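Local coordinates for conserved hypothetical protein (Streptococcus pneumoniae, PDB 4QDY) that is of unknown function but carries two YbbR-like domains and belongs to the YbbR-like family, at residues A[20-25]-A[63-68]; A[26-31]-A[138-143]; A[70-75]-A[94-99]. All coordinates share one frame; numbering follows the deposited sequence.

Contact 1: residues A[20-25]-A[63-68]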
loop_
_atom_site.group_PDB
_atom_site.type_symbol
_atom_site.label_atom_id
_atom_site.label_comp_id
_atom_site.label_asym_id
_atom_site.label_seq_id
_atom_site.Cartn_x
_atom_site.Cartn_y
_atom_site.Cartn_z
ATOM N N ILE A 20 -7.834 1.140 -7.571
ATOM C CA ILE A 20 -7.201 2.317 -8.156
ATOM C C ILE A 20 -6.963 2.101 -9.651
ATOM O O ILE A 20 -6.253 1.172 -10.036
ATOM C CB ILE A 20 -5.872 2.643 -7.419
ATOM C CG1 ILE A 20 -6.128 2.890 -5.914
ATOM C CG2 ILE A 20 -5.171 3.841 -8.071
ATOM C CD1 ILE A 20 -4.926 3.048 -5.058
ATOM N N ARG A 21 -7.540 2.988 -10.482
ATOM C CA ARG A 21 -7.379 2.973 -11.932
ATOM C C ARG A 21 -6.254 3.941 -12.315
ATOM O O ARG A 21 -6.312 5.127 -11.970
ATOM C CB ARG A 21 -8.699 3.320 -12.654
ATOM C CG ARG A 21 -8.573 3.349 -14.178
ATOM C CD ARG A 21 -9.885 3.648 -14.876
ATOM N NE ARG A 21 -9.698 3.810 -16.320
ATOM C CZ ARG A 21 -9.747 2.820 -17.209
ATOM N NH1 ARG A 21 -9.983 1.574 -16.813
ATOM N NH2 ARG A 21 -9.557 3.068 -18.498
ATOM N N TYR A 22 -5.224 3.414 -13.012
ATOM C CA TYR A 22 -4.044 4.145 -13.482
ATOM C C TYR A 22 -3.228 3.274 -14.442
ATOM O O TYR A 22 -3.311 2.043 -14.377
ATOM C CB TYR A 22 -3.163 4.604 -12.292
ATOM C CG TYR A 22 -2.350 3.507 -11.636
ATOM C CD1 TYR A 22 -2.953 2.566 -10.805
ATOM C CD2 TYR A 22 -0.967 3.457 -11.781
ATOM C CE1 TYR A 22 -2.209 1.554 -10.201
ATOM C CE2 TYR A 22 -0.209 2.468 -11.157
ATOM C CZ TYR A 22 -0.834 1.516 -10.369
ATOM O OH TYR A 22 -0.084 0.544 -9.752
ATOM N N ASN A 23 -2.414 3.908 -15.306
ATOM C CA ASN A 23 -1.551 3.188 -16.237
ATOM C C ASN A 23 -0.319 2.707 -15.466
ATOM O O ASN A 23 0.636 3.463 -15.270
ATOM C CB ASN A 23 -1.186 4.067 -17.444
ATOM C CG ASN A 23 -0.430 3.373 -18.557
ATOM O OD1 ASN A 23 0.038 2.230 -18.445
ATOM N ND2 ASN A 23 -0.291 4.064 -19.673
ATOM N N SER A 24 -0.368 1.442 -15.009
ATOM C CA SER A 24 0.680 0.796 -14.212
ATOM C C SER A 24 1.944 0.481 -15.045
ATOM O O SER A 24 2.948 0.070 -14.463
ATOM C CB SER A 24 0.152 -0.490 -13.581
ATOM O OG SER A 24 -0.311 -1.406 -14.559
ATOM N N ASP A 25 1.910 0.686 -16.375
ATOM C CA ASP A 25 3.066 0.450 -17.250
ATOM C C ASP A 25 3.852 1.747 -17.496
ATOM O O ASP A 25 5.020 1.680 -17.882
ATOM C CB ASP A 25 2.628 -0.159 -18.595
ATOM C CG ASP A 25 2.106 -1.582 -18.505
ATOM O OD1 ASP A 25 2.730 -2.403 -17.789
ATOM O OD2 ASP A 25 1.147 -1.908 -19.237
ATOM N N ALA A 63 -10.815 4.632 -7.031
ATOM C CA ALA A 63 -10.039 5.859 -7.209
ATOM C C ALA A 63 -9.526 5.926 -8.644
ATOM O O ALA A 63 -9.144 4.893 -9.196
ATOM C CB ALA A 63 -8.888 5.913 -6.213
ATOM N N ASP A 64 -9.560 7.114 -9.267
ATOM C CA ASP A 64 -9.125 7.281 -10.655
ATOM C C ASP A 64 -7.956 8.270 -10.721
ATOM O O ASP A 64 -8.070 9.392 -10.225
ATOM C CB ASP A 64 -10.307 7.754 -11.528
ATOM C CG ASP A 64 -10.064 7.779 -13.027
ATOM O OD1 ASP A 64 -9.050 7.205 -13.479
ATOM O OD2 ASP A 64 -10.926 8.314 -13.755
ATOM N N LEU A 65 -6.830 7.841 -11.321
ATOM C CA LEU A 65 -5.617 8.659 -11.424
ATOM C C LEU A 65 -5.269 9.028 -12.880
ATOM O O LEU A 65 -4.248 9.687 -13.103
ATOM C CB LEU A 65 -4.413 7.913 -10.807
ATOM C CG LEU A 65 -4.486 7.438 -9.349
ATOM C CD1 LEU A 65 -3.209 6.729 -8.972
ATOM C CD2 LEU A 65 -4.710 8.591 -8.384
ATOM N N THR A 66 -6.106 8.612 -13.856
ATOM C CA THR A 66 -5.904 8.827 -15.297
ATOM C C THR A 66 -5.745 10.322 -15.659
ATOM O O THR A 66 -4.889 10.645 -16.491
ATOM C CB THR A 66 -7.064 8.236 -16.115
ATOM O OG1 THR A 66 -8.301 8.738 -15.610
ATOM C CG2 THR A 66 -7.075 6.711 -16.102
ATOM N N ASP A 67 -6.545 11.217 -15.039
ATOM C CA ASP A 67 -6.503 12.662 -15.295
ATOM C C ASP A 67 -5.194 13.284 -14.788
ATOM O O ASP A 67 -4.593 14.097 -15.493
ATOM C CB ASP A 67 -7.703 13.357 -14.634
ATOM N N ALA A 68 -4.752 12.883 -13.581
ATOM C CA ALA A 68 -3.539 13.373 -12.924
ATOM C C ALA A 68 -2.267 12.940 -13.664
ATOM O O ALA A 68 -2.267 11.946 -14.395
ATOM C CB ALA A 68 -3.489 12.865 -11.492
#

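Contact 2: residues A[26-31]-A[138-143]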
loop_
_atom_site.group_PDB
_atom_site.type_symbol
_atom_site.label_atom_id
_atom_site.label_comp_id
_atom_site.label_asym_id
_atom_site.label_seq_id
_atom_site.Cartn_x
_atom_site.Cartn_y
_atom_site.Cartn_z
ATOM N N LYS A 26 3.219 2.917 -17.268
ATOM C CA LYS A 26 3.852 4.219 -17.471
ATOM C C LYS A 26 4.150 4.893 -16.124
ATOM O O LYS A 26 5.142 5.620 -16.020
ATOM C CB LYS A 26 2.953 5.121 -18.339
ATOM C CG LYS A 26 3.640 6.386 -18.854
ATOM C CD LYS A 26 2.726 7.222 -19.745
ATOM C CE LYS A 26 3.403 8.457 -20.306
ATOM N NZ LYS A 26 4.509 8.133 -21.250
ATOM N N TYR A 27 3.309 4.647 -15.097
ATOM C CA TYR A 27 3.477 5.276 -13.788
ATOM C C TYR A 27 3.600 4.264 -12.646
ATOM O O TYR A 27 3.034 3.171 -12.705
ATOM C CB TYR A 27 2.286 6.204 -13.482
ATOM C CG TYR A 27 2.011 7.247 -14.543
ATOM C CD1 TYR A 27 2.724 8.443 -14.576
ATOM C CD2 TYR A 27 0.999 7.064 -15.482
ATOM C CE1 TYR A 27 2.464 9.413 -15.543
ATOM C CE2 TYR A 27 0.731 8.028 -16.453
ATOM C CZ TYR A 27 1.464 9.203 -16.478
ATOM O OH TYR A 27 1.201 10.153 -17.434
ATOM N N PHE A 28 4.328 4.668 -11.590
ATOM C CA PHE A 28 4.516 3.936 -10.338
ATOM C C PHE A 28 3.890 4.757 -9.217
ATOM O O PHE A 28 4.156 5.959 -9.134
ATOM C CB PHE A 28 6.004 3.630 -10.073
ATOM C CG PHE A 28 6.251 2.774 -8.852
ATOM C CD1 PHE A 28 6.254 1.387 -8.944
ATOM C CD2 PHE A 28 6.489 3.353 -7.610
ATOM C CE1 PHE A 28 6.478 0.596 -7.813
ATOM C CE2 PHE A 28 6.711 2.560 -6.480
ATOM C CZ PHE A 28 6.703 1.188 -6.590
ATOM N N ILE A 29 3.038 4.140 -8.382
ATOM C CA ILE A 29 2.351 4.878 -7.316
ATOM C C ILE A 29 2.687 4.278 -5.929
ATOM O O ILE A 29 2.954 3.078 -5.812
ATOM C CB ILE A 29 0.810 4.930 -7.539
ATOM C CG1 ILE A 29 0.146 3.528 -7.500
ATOM C CG2 ILE A 29 0.467 5.707 -8.829
ATOM C CD1 ILE A 29 -1.382 3.534 -7.406
ATOM N N SER A 30 2.672 5.144 -4.888
ATOM C CA SER A 30 2.952 4.821 -3.480
ATOM C C SER A 30 2.492 5.952 -2.540
ATOM O O SER A 30 2.088 7.020 -3.008
ATOM C CB SER A 30 4.447 4.563 -3.279
ATOM O OG SER A 30 5.221 5.719 -3.559
ATOM N N GLY A 31 2.576 5.705 -1.230
ATOM C CA GLY A 31 2.264 6.688 -0.196
ATOM C C GLY A 31 0.846 6.735 0.340
ATOM O O GLY A 31 0.437 7.763 0.890
ATOM N N THR A 138 11.708 -2.124 -9.465
ATOM C CA THR A 138 10.777 -1.225 -10.139
ATOM C C THR A 138 10.247 -0.231 -9.098
ATOM O O THR A 138 9.812 -0.643 -8.020
ATOM C CB THR A 138 9.659 -2.024 -10.832
ATOM O OG1 THR A 138 10.239 -3.030 -11.667
ATOM C CG2 THR A 138 8.736 -1.140 -11.656
ATOM N N SER A 139 10.314 1.072 -9.418
ATOM C CA SER A 139 9.857 2.179 -8.569
ATOM C C SER A 139 9.873 3.486 -9.366
ATOM O O SER A 139 9.991 3.448 -10.595
ATOM C CB SER A 139 10.735 2.292 -7.318
ATOM O OG SER A 139 10.232 3.243 -6.396
ATOM N N ASP A 140 9.743 4.636 -8.683
ATOM C CA ASP A 140 9.869 5.949 -9.308
ATOM C C ASP A 140 11.368 6.278 -9.361
ATOM O O ASP A 140 12.136 5.645 -8.636
ATOM C CB ASP A 140 9.034 7.014 -8.566
ATOM C CG ASP A 140 9.315 7.157 -7.081
ATOM O OD1 ASP A 140 10.470 7.475 -6.721
ATOM O OD2 ASP A 140 8.355 7.063 -6.285
ATOM N N GLN A 141 11.794 7.228 -10.209
ATOM C CA GLN A 141 13.213 7.568 -10.349
ATOM C C GLN A 141 13.796 8.168 -9.041
ATOM O O GLN A 141 14.968 7.923 -8.739
ATOM C CB GLN A 141 13.419 8.558 -11.514
ATOM C CG GLN A 141 14.885 8.777 -11.913
ATOM C CD GLN A 141 15.564 7.509 -12.377
ATOM O OE1 GLN A 141 15.162 6.874 -13.358
ATOM N NE2 GLN A 141 16.634 7.133 -11.695
ATOM N N GLU A 142 12.973 8.916 -8.270
ATOM C CA GLU A 142 13.363 9.587 -7.021
ATOM C C GLU A 142 13.829 8.577 -5.958
ATOM O O GLU A 142 14.932 8.724 -5.430
ATOM C CB GLU A 142 12.214 10.444 -6.436
ATOM C CG GLU A 142 11.525 11.404 -7.397
ATOM C CD GLU A 142 10.441 10.784 -8.261
ATOM O OE1 GLU A 142 9.380 10.414 -7.706
ATOM O OE2 GLU A 142 10.628 10.717 -9.497
ATOM N N THR A 143 12.997 7.556 -5.652
ATOM C CA THR A 143 13.319 6.542 -4.642
ATOM C C THR A 143 14.319 5.518 -5.200
ATOM O O THR A 143 15.066 4.935 -4.414
ATOM C CB THR A 143 12.063 5.830 -4.114
ATOM O OG1 THR A 143 11.343 5.259 -5.202
ATOM C CG2 THR A 143 11.149 6.760 -3.319
HETATM O O HOH W 1 5.689 6.751 -6.387
#

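Contact 3: residues A[70-75]-A[94-99]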
loop_
_atom_site.group_PDB
_atom_site.type_symbol
_atom_site.label_atom_id
_atom_site.label_comp_id
_atom_site.label_asym_id
_atom_site.label_seq_id
_atom_site.Cartn_x
_atom_site.Cartn_y
_atom_site.Cartn_z
ATOM N N VAL A 70 2.357 13.389 -13.095
ATOM C CA VAL A 70 3.393 13.083 -12.103
ATOM C C VAL A 70 3.232 14.031 -10.893
ATOM O O VAL A 70 2.626 15.098 -11.013
ATOM C CB VAL A 70 4.839 13.139 -12.678
ATOM C CG1 VAL A 70 5.088 12.003 -13.667
ATOM C CG2 VAL A 70 5.161 14.496 -13.303
ATOM N N GLY A 71 3.766 13.614 -9.749
ATOM C CA GLY A 71 3.710 14.376 -8.510
ATOM C C GLY A 71 2.748 13.808 -7.488
ATOM O O GLY A 71 1.948 12.922 -7.802
ATOM N N THR A 72 2.825 14.327 -6.254
ATOM C CA THR A 72 1.988 13.907 -5.132
ATOM C C THR A 72 0.643 14.682 -5.220
ATOM O O THR A 72 0.637 15.893 -5.454
ATOM C CB THR A 72 2.740 14.095 -3.786
ATOM O OG1 THR A 72 1.922 13.665 -2.699
ATOM C CG2 THR A 72 3.242 15.523 -3.548
ATOM N N ILE A 73 -0.489 13.952 -5.092
ATOM C CA ILE A 73 -1.862 14.483 -5.184
ATOM C C ILE A 73 -2.811 13.672 -4.264
ATOM O O ILE A 73 -2.535 12.504 -3.979
ATOM C CB ILE A 73 -2.358 14.455 -6.677
ATOM C CG1 ILE A 73 -3.674 15.262 -6.882
ATOM C CG2 ILE A 73 -2.433 13.018 -7.259
ATOM C CD1 ILE A 73 -4.220 15.376 -8.331
ATOM N N GLU A 74 -3.922 14.292 -3.805
ATOM C CA GLU A 74 -4.933 13.583 -3.019
ATOM C C GLU A 74 -6.184 13.443 -3.893
ATOM O O GLU A 74 -6.615 14.415 -4.521
ATOM C CB GLU A 74 -5.239 14.228 -1.652
ATOM C CG GLU A 74 -5.812 15.637 -1.657
ATOM C CD GLU A 74 -6.345 16.114 -0.317
ATOM O OE1 GLU A 74 -6.352 15.318 0.650
ATOM O OE2 GLU A 74 -6.806 17.275 -0.250
ATOM N N VAL A 75 -6.720 12.214 -3.984
ATOM C CA VAL A 75 -7.863 11.912 -4.849
ATOM C C VAL A 75 -9.064 11.405 -4.018
ATOM O O VAL A 75 -8.879 10.626 -3.077
ATOM C CB VAL A 75 -7.506 10.892 -5.968
ATOM C CG1 VAL A 75 -6.629 11.538 -7.034
ATOM C CG2 VAL A 75 -6.860 9.617 -5.416
ATOM N N LYS A 94 -10.588 10.455 1.262
ATOM C CA LYS A 94 -9.569 10.758 0.252
ATOM C C LYS A 94 -8.244 10.072 0.596
ATOM O O LYS A 94 -7.926 9.906 1.776
ATOM C CB LYS A 94 -9.351 12.278 0.116
ATOM C CG LYS A 94 -10.577 13.066 -0.330
ATOM C CD LYS A 94 -10.294 14.562 -0.434
ATOM C CE LYS A 94 -11.513 15.327 -0.895
ATOM N NZ LYS A 94 -11.241 16.781 -1.030
ATOM N N ILE A 95 -7.471 9.680 -0.433
ATOM C CA ILE A 95 -6.159 9.046 -0.244
ATOM C C ILE A 95 -5.087 9.917 -0.918
ATOM O O ILE A 95 -5.369 10.562 -1.927
ATOM C CB ILE A 95 -6.094 7.567 -0.748
ATOM C CG1 ILE A 95 -6.324 7.441 -2.285
ATOM C CG2 ILE A 95 -7.043 6.668 0.066
ATOM C CD1 ILE A 95 -6.008 6.065 -2.916
ATOM N N THR A 96 -3.868 9.935 -0.353
ATOM C CA THR A 96 -2.735 10.701 -0.887
ATOM C C THR A 96 -1.867 9.755 -1.714
ATOM O O THR A 96 -1.382 8.751 -1.194
ATOM C CB THR A 96 -1.953 11.375 0.252
ATOM O OG1 THR A 96 -2.856 12.166 1.027
ATOM C CG2 THR A 96 -0.791 12.237 -0.256
ATOM N N VAL A 97 -1.687 10.068 -3.007
ATOM C CA VAL A 97 -0.920 9.220 -3.917
ATOM C C VAL A 97 0.265 10.005 -4.511
ATOM O O VAL A 97 0.086 11.132 -4.981
ATOM C CB VAL A 97 -1.828 8.654 -5.050
ATOM C CG1 VAL A 97 -1.058 7.701 -5.955
ATOM C CG2 VAL A 97 -3.060 7.951 -4.486
ATOM N N LYS A 98 1.464 9.383 -4.496
ATOM C CA LYS A 98 2.691 9.903 -5.104
ATOM C C LYS A 98 2.857 9.225 -6.463
ATOM O O LYS A 98 3.299 8.074 -6.531
ATOM C CB LYS A 98 3.917 9.690 -4.189
ATOM C CG LYS A 98 5.236 10.198 -4.780
ATOM C CD LYS A 98 6.441 9.799 -3.939
ATOM C CE LYS A 98 7.740 10.218 -4.585
ATOM N NZ LYS A 98 8.916 9.788 -3.785
ATOM N N ILE A 99 2.445 9.915 -7.534
ATOM C CA ILE A 99 2.529 9.379 -8.891
ATOM C C ILE A 99 3.883 9.780 -9.478
ATOM O O ILE A 99 4.179 10.969 -9.601
ATOM C CB ILE A 99 1.337 9.848 -9.776
ATOM C CG1 ILE A 99 -0.021 9.608 -9.065
ATOM C CG2 ILE A 99 1.387 9.178 -11.163
ATOM C CD1 ILE A 99 -1.258 10.261 -9.712
#

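Contact 1: residues A[20-25]-A[63-68]
The guanidinium of Arg21 has Asp64 OD1 at its edge, near its plane, and the methyl of Thr66 approaches it obliquely. It sits at the end of a parallel strand pair in the first YbbR-like domain, where strands 9-21 and 60-64 run side by side. The Arg21 chain is extended, with CG anti to the backbone N (chi1 179°), which lays it beside Asp64 and Thr66. The guanidinium and carboxylate planes stand 68° apart. Arg21 NE is 4.5 Å from Asp64 OD1, beyond a salt bridge. The Tyr22 ring has Ile20 O in plane at its edge, and Leu65 CD1 comes to it obliquely. Arg21 N donates to Ala63 O at 2.8 Å, and Leu65 N donates to Arg21 O at 2.8 Å. Ile20, Ala63 and Leu65 face the core, where Leu65 also touches Ile29 and Val97. Leu65 CD1 meets Ile20 CG2 at 3.6 Å, and its CB lies against Tyr22 CB. Arg21 and Asp64 point from the other face. Glu35 of the second subunit accepts a hydrogen bond from Ile20 N. At the strand end, Asp64 forms an Asx turn. Thr66 OG1 (2.7 Å) and Thr66 N (3.3 Å) both reach Asp64 OD1 from the same face of the carboxylate.

Contact 2: residues A[26-31]-A[138-143]
Phe28 lays one face of its ring on the backbone of Ser139. The CA of Ser139 sits over the ring centre, 3.5 Å from the centroid and only 4° off the ring normal. This is a CH-pi contact with the donor carbon almost directly above the ring. The ring swings across to the other segment because its CG is anti to the backbone N (chi1 -175°), and chi2 of 89° turns its face to Ser139. Around this central point other atoms meet the ring carbons. Thr138 O lies 3.6 Å from Phe28 CE1, and Ser139 OG lies 3.6 Å from Phe28 CE2. Asp140 N approaches obliquely near CD2. The ring thus spans the backbone from Thr138 to Asp140. Ser139 OG has its own polar partner, since it is hydrogen-bonded to Pro181 O.

Next to the ring, a water joins the two segments. It donates to Asp140 OD2 at 2.7 Å and is hydrogen-bonded to Ser30 OG at 3.0 Å. The other oxygen of the Asp140 carboxylate is turned to the helix that follows. Thr143 N donates to Asp140 OD1 at 2.7 Å, nearly along the C-O axis. Thr143 OG1 reaches Asp140 OD1 at 2.8 Å, from above the carboxylate plane. The carboxylate is therefore held by two bonds on one oxygen and the water on the other. Lys98 forms a weak, long ion pair with OD2.

Strand 27-30 belongs to the first YbbR-like domain and segment 138-143 to the second. The contact is an aromatic side chain of one domain packed on the chain corner that leads into helix 141-145, with Asp140 as the N-cap of that helix.

Contact 3: residues A[70-75]-A[94-99]
Ile73 places CG2 between its backbone N and carbonyl carbon, with CG1 anti to the N (chi1 -168°). On the facing strand, Ile99 CG1 lies anti to its carbonyl carbon and carries CD1 to Ile73. The two branches meet at 3.9 Å, Ile73 CG2 to Ile99 CD1. Val75 CG2 touches Ile95 CG1, likewise at 3.9 Å. It lies near Val97 CG2 as well. These apolar groups share one face of an antiparallel beta hairpin formed by strands 71-80 and 87-113.

Three hydrogen-bonded pairs join the backbones: Gly71 with Ile99, Ile73 with Val97, and Val75 with Ile95. Each pair makes two N-H to O bonds. In the middle pair Val97 N reaches Ile73 O at 2.8 Å, and Ile73 N reaches Val97 O at 2.9 Å. At the Gly71 end the pair is less regular. Gly71 N meets Ile99 O at 2.7 Å in the carbonyl plane, but Ile99 N comes to Gly71 O from 55° above its plane. At the backbone angles of Gly71 a side chain would press on the carbonyl O of Val70, which calls for glycine.

Thr72, Glu74, Thr96 and Lys98 occupy the other face. Thr72 OG1 rests near the methyl of Thr96, and Glu74 CB lies beside Thr96 OG1. The carboxylate of Glu74 has Lys94 close by, but Glu74 OE2 to Lys94 NZ is 4.5 Å, beyond a salt bridge.

The second subunit covers part of this polar face. Thr156 of that subunit accepts a hydrogen bond from Thr72 N, and Pro169 of it packs on Thr96. On the apolar face, Ile29 of strand 27-30 packs on Val97 and Ile99, Leu65 packs on Val75, and Ile20 of strand 9-21 packs on Ile95.

In the fold
From the N terminus, strand 9-21 runs into segment 20-25, whose partner 63-68 closes contact 1 over a stretch containing helix 45-52. Strand 27-30 follows after a short loop and starts contact 2, which closes only at 138-143. Contacts 1 and 2 therefore cross along the chain. Contact 3 opens after contact 1 has closed and is nested in the loop of contact 2. Contacts 1 and 3 tie together the first YbbR-like domain and both touch the second subunit. Contact 2 links that domain to the second one. All three meet around strand 27-30: Ile29 packs on Tyr22, and Ser30 O probably accepts from Lys98 N.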